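Side-chain contacts in tRNA (Adenine(22)-N(1))-methyltransferase (Mycoplasma capricolum subsp. capricolum, PDB 6QE6), which probably methylates N1 of adenine 22 in tRNA, and is captured here with the cofactor product S-adenosyl-L-homocysteine: residues I51-Q55 and N56-K60; L76-V79 and E80-L84. All coordinates share one frame; numbering follows the deposited sequence.

Interaction 1. Residues I51-Q55 and N56-K60; sequences IYLVQ and NNKTK
The carbonyl oxygen of Y52 is gripped twice by N56, by its backbone N at 3.0 Å and by its side-chain ND2 at 3.1 Å. With CG turned beside its own backbone N (chi1 -73°), the N56 side chain folds back along the helix end, and the same ND2 lies 3.7 Å above the centre of the Y52 ring. Amide and ring planes are only 18° apart, a stack that the bond to the Y52 carbonyl helps keep over the ring. One residue on, the L53 carbonyl accepts K58 N at 3.0 Å, and T59 N adds a weak bond to it. V54 O takes N57 N from above its carbonyl plane, and a water bridges V54 O to T59 O. Around these bonds, CD2 of L53 meets CD of K58 at 3.7 Å, the side chains crossing at about a right angle, while the lysine's NZ goes on to the carbonyls of A30 and I33. CG2 of T59 touches CG2 of V54 at 3.7 Å. K58 N to L53 O and N57 N to V54 O, with positive phi at N57, define a Schellman motif ending helix 48-55 between strands 36-42 and 59-66 of a beta-alpha-beta unit.

Interaction 2. Residues L76-V79 and E80-L84; sequences LKNV and EKFGL
Backbone hydrogen bonds join L76-V79 to E80-L84 through the last turns of one helix. E80 N reaches L76 O at 2.9 Å and K81 N reaches K77 O at 2.8 Å, both in the i to i+4 pattern, whereas F82 N makes only a weak bond to N78 O. The pattern then shifts: L84 N bonds to V79 O, five residues back, at 3.0 Å and with an N-H...O angle of 171°. G83 has positive phi, and its own N bonds to E80 O; together with the L84 N to V79 O bond this completes a Schellman motif. The motif closes helix 69-81 and starts the chain toward strand 88-92, the next strand of the Rossmann-like methyltransferase sheet.

Among the polar side chains, N78 and K81 run side by side in the same direction, and OD1 of N78 sits 3.3 Å from CD of K81, against the aliphatic part of the lysine. The E80 chain bends at chi2 (138°), which brings its carboxylate back over the preceding turn, where OE1 lies 3.8 Å from CG of L76. E80 OE2 comes within 3.3 Å of L76 O, but both are acceptors and no hydrogen bond joins them.

The F82 ring meets the helix by its edge. Its CD2 is 3.1 Å from N78 O, near the ring plane, so the backbone oxygen faces the ring's C-H rim.

Apolar packing rests on V79, whose CG1 lies 3.5 Å from C of L84, with CB of L84 further off; the V79 side chain also rests on I88 of strand 88-92.

In the fold
Both interactions end a helix with a Schellman motif, in successive beta-alpha-beta units that share strand 59-66. They touch directly: V54 CG1 packs on L84 CD2 at 3.7 Å, and I51 CD1 on N78 CB at 3.8 Å, so helix 48-55 lies against helix 69-81 and its exit. Interaction 1 has more buried residues and relies on a stacked amide, a carbonyl that accepts two hydrogen bonds and apolar contacts toward strand 36-42. Interaction 2 is more exposed, with E80 folded back on the preceding turn and the aliphatic part of K81 beside N78, while V79 turns inward to strand 88-92. The side chains of L53 and N78 each lie about 11 Å from the bound S-adenosyl-L-homocysteine.

Interaction 1. Residues I51-Q55 and N56-K60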
ATOM      1  N   ILE A  51      -3.099  14.231 -10.427  1.00 32.08           N
ATOM      2  CA  ILE A  51      -4.003  15.215 -11.017  1.00 28.55           C
ATOM      3  C   ILE A  51      -5.224  15.421 -10.128  1.00 33.52           C
ATOM      4  O   ILE A  51      -5.577  16.554  -9.787  1.00 33.81           O
ATOM      5  CB  ILE A  51      -4.394  14.786 -12.445  1.00 37.85           C
ATOM      6  CG1 ILE A  51      -3.217  14.998 -13.401  1.00 36.27           C
ATOM      7  CG2 ILE A  51      -5.638  15.527 -12.930  1.00 35.48           C
ATOM      8  CD1 ILE A  51      -3.310  14.172 -14.652  1.00 38.17           C
ATOM      9  N   TYR A  52      -5.879  14.331  -9.723  1.00 33.67           N
ATOM     10  CA  TYR A  52      -7.038  14.445  -8.839  1.00 34.06           C
ATOM     11  C   TYR A  52      -6.699  15.216  -7.563  1.00 38.40           C
ATOM     12  O   TYR A  52      -7.434  16.130  -7.161  1.00 34.23           O
ATOM     13  CB  TYR A  52      -7.568  13.055  -8.484  1.00 32.71           C
ATOM     14  CG  TYR A  52      -8.754  13.086  -7.553  1.00 35.38           C
ATOM     15  CD1 TYR A  52     -10.051  13.079  -8.068  1.00 34.66           C
ATOM     16  CD2 TYR A  52      -8.590  13.133  -6.160  1.00 34.18           C
ATOM     17  CE1 TYR A  52     -11.163  13.113  -7.241  1.00 38.89           C
ATOM     18  CE2 TYR A  52      -9.706  13.172  -5.306  1.00 38.12           C
ATOM     19  CZ  TYR A  52     -10.996  13.157  -5.865  1.00 45.44           C
ATOM     20  OH  TYR A  52     -12.126  13.184  -5.074  1.00 41.70           O
ATOM     21  N   LEU A  53      -5.588  14.842  -6.904  1.00 32.12           N
ATOM     22  CA  LEU A  53      -5.221  15.452  -5.627  1.00 37.70           C
ATOM     23  C   LEU A  53      -4.955  16.946  -5.774  1.00 33.76           C
ATOM     24  O   LEU A  53      -5.344  17.743  -4.912  1.00 30.21           O
ATOM     25  CB  LEU A  53      -3.993  14.753  -5.045  1.00 34.80           C
ATOM     26  CG  LEU A  53      -4.165  13.321  -4.538  1.00 33.56           C
ATOM     27  CD1 LEU A  53      -2.812  12.755  -4.213  1.00 24.88           C
ATOM     28  CD2 LEU A  53      -5.062  13.293  -3.316  1.00 35.63           C
ATOM     29  N   VAL A  54      -4.294  17.344  -6.858  1.00 33.56           N
ATOM     30  CA  VAL A  54      -4.054  18.768  -7.070  1.00 40.28           C
ATOM     31  C   VAL A  54      -5.360  19.490  -7.401  1.00 37.25           C
ATOM     32  O   VAL A  54      -5.642  20.564  -6.863  1.00 36.12           O
ATOM     33  CB  VAL A  54      -2.989  18.968  -8.160  1.00 38.92           C
ATOM     34  CG1 VAL A  54      -3.051  20.391  -8.713  1.00 35.09           C
ATOM     35  CG2 VAL A  54      -1.612  18.671  -7.578  1.00 37.75           C
ATOM     36  N   GLN A  55      -6.191  18.898  -8.263  1.00 38.61           N
ATOM     37  CA  GLN A  55      -7.459  19.531  -8.623  1.00 38.78           C
ATOM     38  C   GLN A  55      -8.344  19.767  -7.406  1.00 38.42           C
ATOM     39  O   GLN A  55      -9.058  20.768  -7.350  1.00 35.04           O
ATOM     40  CB  GLN A  55      -8.202  18.684  -9.656  1.00 37.25           C
ATOM     41  CG  GLN A  55      -7.604  18.785 -11.050  1.00 40.49           C
ATOM     42  CD  GLN A  55      -8.375  17.999 -12.089  1.00 47.59           C
ATOM     43  OE1 GLN A  55      -8.847  16.890 -11.825  1.00 53.10           O
ATOM     44  NE2 GLN A  55      -8.486  18.561 -13.290  1.00 50.04           N
ATOM     45  N   ASN A  56      -8.308  18.879  -6.419  1.00 42.95           N
ATOM     46  CA  ASN A  56      -9.164  19.024  -5.250  1.00 42.30           C
ATOM     47  C   ASN A  56      -8.451  19.676  -4.072  1.00 37.91           C
ATOM     48  O   ASN A  56      -8.978  19.669  -2.955  1.00 42.61           O
ATOM     49  CB  ASN A  56      -9.743  17.668  -4.857  1.00 39.63           C
ATOM     50  CG  ASN A  56     -10.828  17.210  -5.823  1.00 46.41           C
ATOM     51  OD1 ASN A  56     -12.013  17.187  -5.483  1.00 52.63           O
ATOM     52  ND2 ASN A  56     -10.426  16.860  -7.040  1.00 44.62           N
ATOM     53  N   ASN A  57      -7.288  20.276  -4.307  1.00 37.57           N
ATOM     54  CA  ASN A  57      -6.578  21.053  -3.290  1.00 43.00           C
ATOM     55  C   ASN A  57      -6.215  20.202  -2.066  1.00 41.87           C
ATOM     56  O   ASN A  57      -6.118  20.705  -0.943  1.00 42.12           O
ATOM     57  CB  ASN A  57      -7.389  22.295  -2.884  1.00 42.06           C
ATOM     58  CG  ASN A  57      -8.085  22.960  -4.080  1.00 53.78           C
ATOM     59  OD1 ASN A  57      -7.430  23.437  -5.019  1.00 57.43           O
ATOM     60  ND2 ASN A  57      -9.417  22.991  -4.050  1.00 50.70           N
ATOM     61  N   LYS A  58      -6.015  18.897  -2.272  1.00 36.29           N
ATOM     62  CA  LYS A  58      -5.498  18.052  -1.207  1.00 33.25           C
ATOM     63  C   LYS A  58      -3.987  18.188  -1.084  1.00 35.72           C
ATOM     64  O   LYS A  58      -3.434  18.056   0.013  1.00 35.19           O
ATOM     65  CB  LYS A  58      -5.910  16.603  -1.456  1.00 33.70           C
ATOM     66  CG  LYS A  58      -7.409  16.396  -1.267  1.00 34.07           C
ATOM     67  CD  LYS A  58      -7.910  15.107  -1.874  1.00 33.88           C
ATOM     68  CE  LYS A  58      -9.192  14.673  -1.200  1.00 33.69           C
ATOM     69  NZ  LYS A  58      -8.926  14.097   0.145  1.00 33.40           N
ATOM     70  N   THR A  59      -3.309  18.469  -2.184  1.00 34.79           N
ATOM     71  CA  THR A  59      -1.889  18.763  -2.163  1.00 36.03           C
ATOM     72  C   THR A  59      -1.643  19.998  -3.021  1.00 35.06           C
ATOM     73  O   THR A  59      -2.405  20.291  -3.948  1.00 33.53           O
ATOM     74  CB  THR A  59      -1.058  17.552  -2.663  1.00 33.00           C
ATOM     75  OG1 THR A  59       0.333  17.777  -2.410  1.00 33.74           O
ATOM     76  CG2 THR A  59      -1.247  17.336  -4.127  1.00 27.44           C
ATOM     77  N   LYS A  60      -0.586  20.743  -2.682  1.00 39.77           N
ATOM     78  CA  LYS A  60      -0.217  21.924  -3.457  1.00 33.13           C
ATOM     79  C   LYS A  60       0.613  21.536  -4.669  1.00 33.06           C
ATOM     80  O   LYS A  60       0.429  22.096  -5.756  1.00 38.67           O
ATOM     81  CB  LYS A  60       0.548  22.928  -2.584  1.00 34.40           C
ATOM     82  CG  LYS A  60      -0.223  23.481  -1.401  1.00 33.74           C
ATOM     83  CD  LYS A  60      -1.337  24.425  -1.843  1.00 38.14           C
ATOM     84  CE  LYS A  60      -2.000  25.109  -0.645  1.00 41.83           C
ATOM     85  NZ  LYS A  60      -3.099  25.999  -1.097  1.00 50.17           N
TER
HETATM   86  O   HOH W   1      -3.891  22.323  -5.881  1.00 41.36           O

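Interaction 2. Residues L76-V79 and E80-L84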
ATOM      1  N   LEU A  76       2.662  13.227 -18.659  1.00 39.39           N
ATOM      2  CA  LEU A  76       2.966  14.636 -18.879  1.00 43.03           C
ATOM      3  C   LEU A  76       1.902  15.289 -19.753  1.00 44.67           C
ATOM      4  O   LEU A  76       1.443  16.401 -19.469  1.00 44.70           O
ATOM      5  CB  LEU A  76       4.361  14.775 -19.494  1.00 41.83           C
ATOM      6  CG  LEU A  76       4.879  16.197 -19.688  1.00 45.43           C
ATOM      7  CD1 LEU A  76       5.151  16.798 -18.329  1.00 48.26           C
ATOM      8  CD2 LEU A  76       6.143  16.193 -20.494  1.00 38.39           C
ATOM      9  N   LYS A  77       1.487  14.600 -20.819  1.00 44.13           N
ATOM     10  CA  LYS A  77       0.409  15.108 -21.661  1.00 43.37           C
ATOM     11  C   LYS A  77      -0.867  15.315 -20.855  1.00 46.46           C
ATOM     12  O   LYS A  77      -1.520  16.361 -20.974  1.00 51.01           O
ATOM     13  CB  LYS A  77       0.162  14.162 -22.840  1.00 49.10           C
ATOM     14  CG  LYS A  77       1.096  14.400 -24.032  1.00 61.75           C
ATOM     15  CD  LYS A  77       0.750  13.516 -25.237  1.00 68.48           C
ATOM     16  CE  LYS A  77       1.683  13.803 -26.424  1.00 74.70           C
ATOM     17  NZ  LYS A  77       1.624  12.776 -27.517  1.00 59.66           N
ATOM     18  N   ASN A  78      -1.226  14.344 -20.010  1.00 40.61           N
ATOM     19  CA  ASN A  78      -2.389  14.511 -19.137  1.00 43.02           C
ATOM     20  C   ASN A  78      -2.248  15.749 -18.249  1.00 45.95           C
ATOM     21  O   ASN A  78      -3.196  16.531 -18.105  1.00 44.86           O
ATOM     22  CB  ASN A  78      -2.594  13.256 -18.286  1.00 39.57           C
ATOM     23  CG  ASN A  78      -3.470  12.227 -18.965  1.00 49.04           C
ATOM     24  OD1 ASN A  78      -4.498  12.564 -19.556  1.00 57.41           O
ATOM     25  ND2 ASN A  78      -3.067  10.959 -18.890  1.00 51.60           N
ATOM     26  N   VAL A  79      -1.069  15.932 -17.632  1.00 42.06           N
ATOM     27  CA  VAL A  79      -0.820  17.116 -16.804  1.00 48.20           C
ATOM     28  C   VAL A  79      -0.997  18.386 -17.632  1.00 49.70           C
ATOM     29  O   VAL A  79      -1.502  19.411 -17.142  1.00 43.14           O
ATOM     30  CB  VAL A  79       0.587  17.046 -16.164  1.00 41.14           C
ATOM     31  CG1 VAL A  79       0.949  18.363 -15.488  1.00 36.82           C
ATOM     32  CG2 VAL A  79       0.668  15.911 -15.164  1.00 36.36           C
ATOM     33  N   GLU A  80      -0.595  18.336 -18.906  1.00 48.47           N
ATOM     34  CA  GLU A  80      -0.723  19.505 -19.766  1.00 49.11           C
ATOM     35  C   GLU A  80      -2.180  19.783 -20.113  1.00 46.53           C
ATOM     36  O   GLU A  80      -2.608  20.942 -20.110  1.00 43.73           O
ATOM     37  CB  GLU A  80       0.121  19.321 -21.026  1.00 45.46           C
ATOM     38  CG  GLU A  80       1.489  19.975 -20.924  1.00 55.27           C
ATOM     39  CD  GLU A  80       2.629  19.132 -21.481  1.00 57.76           C
ATOM     40  OE1 GLU A  80       3.808  19.489 -21.234  1.00 60.97           O
ATOM     41  OE2 GLU A  80       2.353  18.127 -22.173  1.00 57.82           O
ATOM     42  N   LYS A  81      -2.967  18.736 -20.382  1.00 48.42           N
ATOM     43  CA  LYS A  81      -4.333  18.967 -20.842  1.00 49.55           C
ATOM     44  C   LYS A  81      -5.223  19.524 -19.733  1.00 47.12           C
ATOM     45  O   LYS A  81      -6.270  20.099 -20.029  1.00 48.02           O
ATOM     46  CB  LYS A  81      -4.936  17.676 -21.424  1.00 45.76           C
ATOM     47  CG  LYS A  81      -5.705  16.837 -20.414  1.00 51.29           C
ATOM     48  CD  LYS A  81      -5.748  15.351 -20.775  1.00 56.96           C
ATOM     49  CE  LYS A  81      -6.813  15.010 -21.814  1.00 65.17           C
ATOM     50  NZ  LYS A  81      -8.173  15.517 -21.452  1.00 58.30           N
ATOM     51  N   PHE A  82      -4.836  19.379 -18.466  1.00 46.31           N
ATOM     52  CA  PHE A  82      -5.576  19.973 -17.355  1.00 43.28           C
ATOM     53  C   PHE A  82      -4.952  21.265 -16.853  1.00 45.21           C
ATOM     54  O   PHE A  82      -5.502  21.885 -15.937  1.00 45.41           O
ATOM     55  CB  PHE A  82      -5.697  18.981 -16.193  1.00 44.69           C
ATOM     56  CG  PHE A  82      -6.581  17.800 -16.496  1.00 52.72           C
ATOM     57  CD1 PHE A  82      -7.960  17.881 -16.335  1.00 49.96           C
ATOM     58  CD2 PHE A  82      -6.036  16.606 -16.931  1.00 44.51           C
ATOM     59  CE1 PHE A  82      -8.770  16.802 -16.608  1.00 41.16           C
ATOM     60  CE2 PHE A  82      -6.854  15.528 -17.214  1.00 44.48           C
ATOM     61  CZ  PHE A  82      -8.213  15.630 -17.049  1.00 43.84           C
ATOM     62  N   GLY A  83      -3.823  21.677 -17.422  1.00 44.97           N
ATOM     63  CA  GLY A  83      -3.196  22.941 -17.070  1.00 39.89           C
ATOM     64  C   GLY A  83      -2.476  22.933 -15.739  1.00 45.65           C
ATOM     65  O   GLY A  83      -2.497  23.947 -15.023  1.00 46.22           O
ATOM     66  N   LEU A  84      -1.816  21.821 -15.393  1.00 40.54           N
ATOM     67  CA  LEU A  84      -1.228  21.652 -14.069  1.00 37.62           C
ATOM     68  C   LEU A  84       0.291  21.505 -14.100  1.00 36.50           C
ATOM     69  O   LEU A  84       0.876  21.049 -13.116  1.00 41.50           O
ATOM     70  CB  LEU A  84      -1.870  20.456 -13.362  1.00 35.23           C
ATOM     71  CG  LEU A  84      -3.347  20.672 -13.010  1.00 39.49           C
ATOM     72  CD1 LEU A  84      -4.010  19.443 -12.402  1.00 35.11           C
ATOM     73  CD2 LEU A  84      -3.514  21.889 -12.087  1.00 36.72           C
TER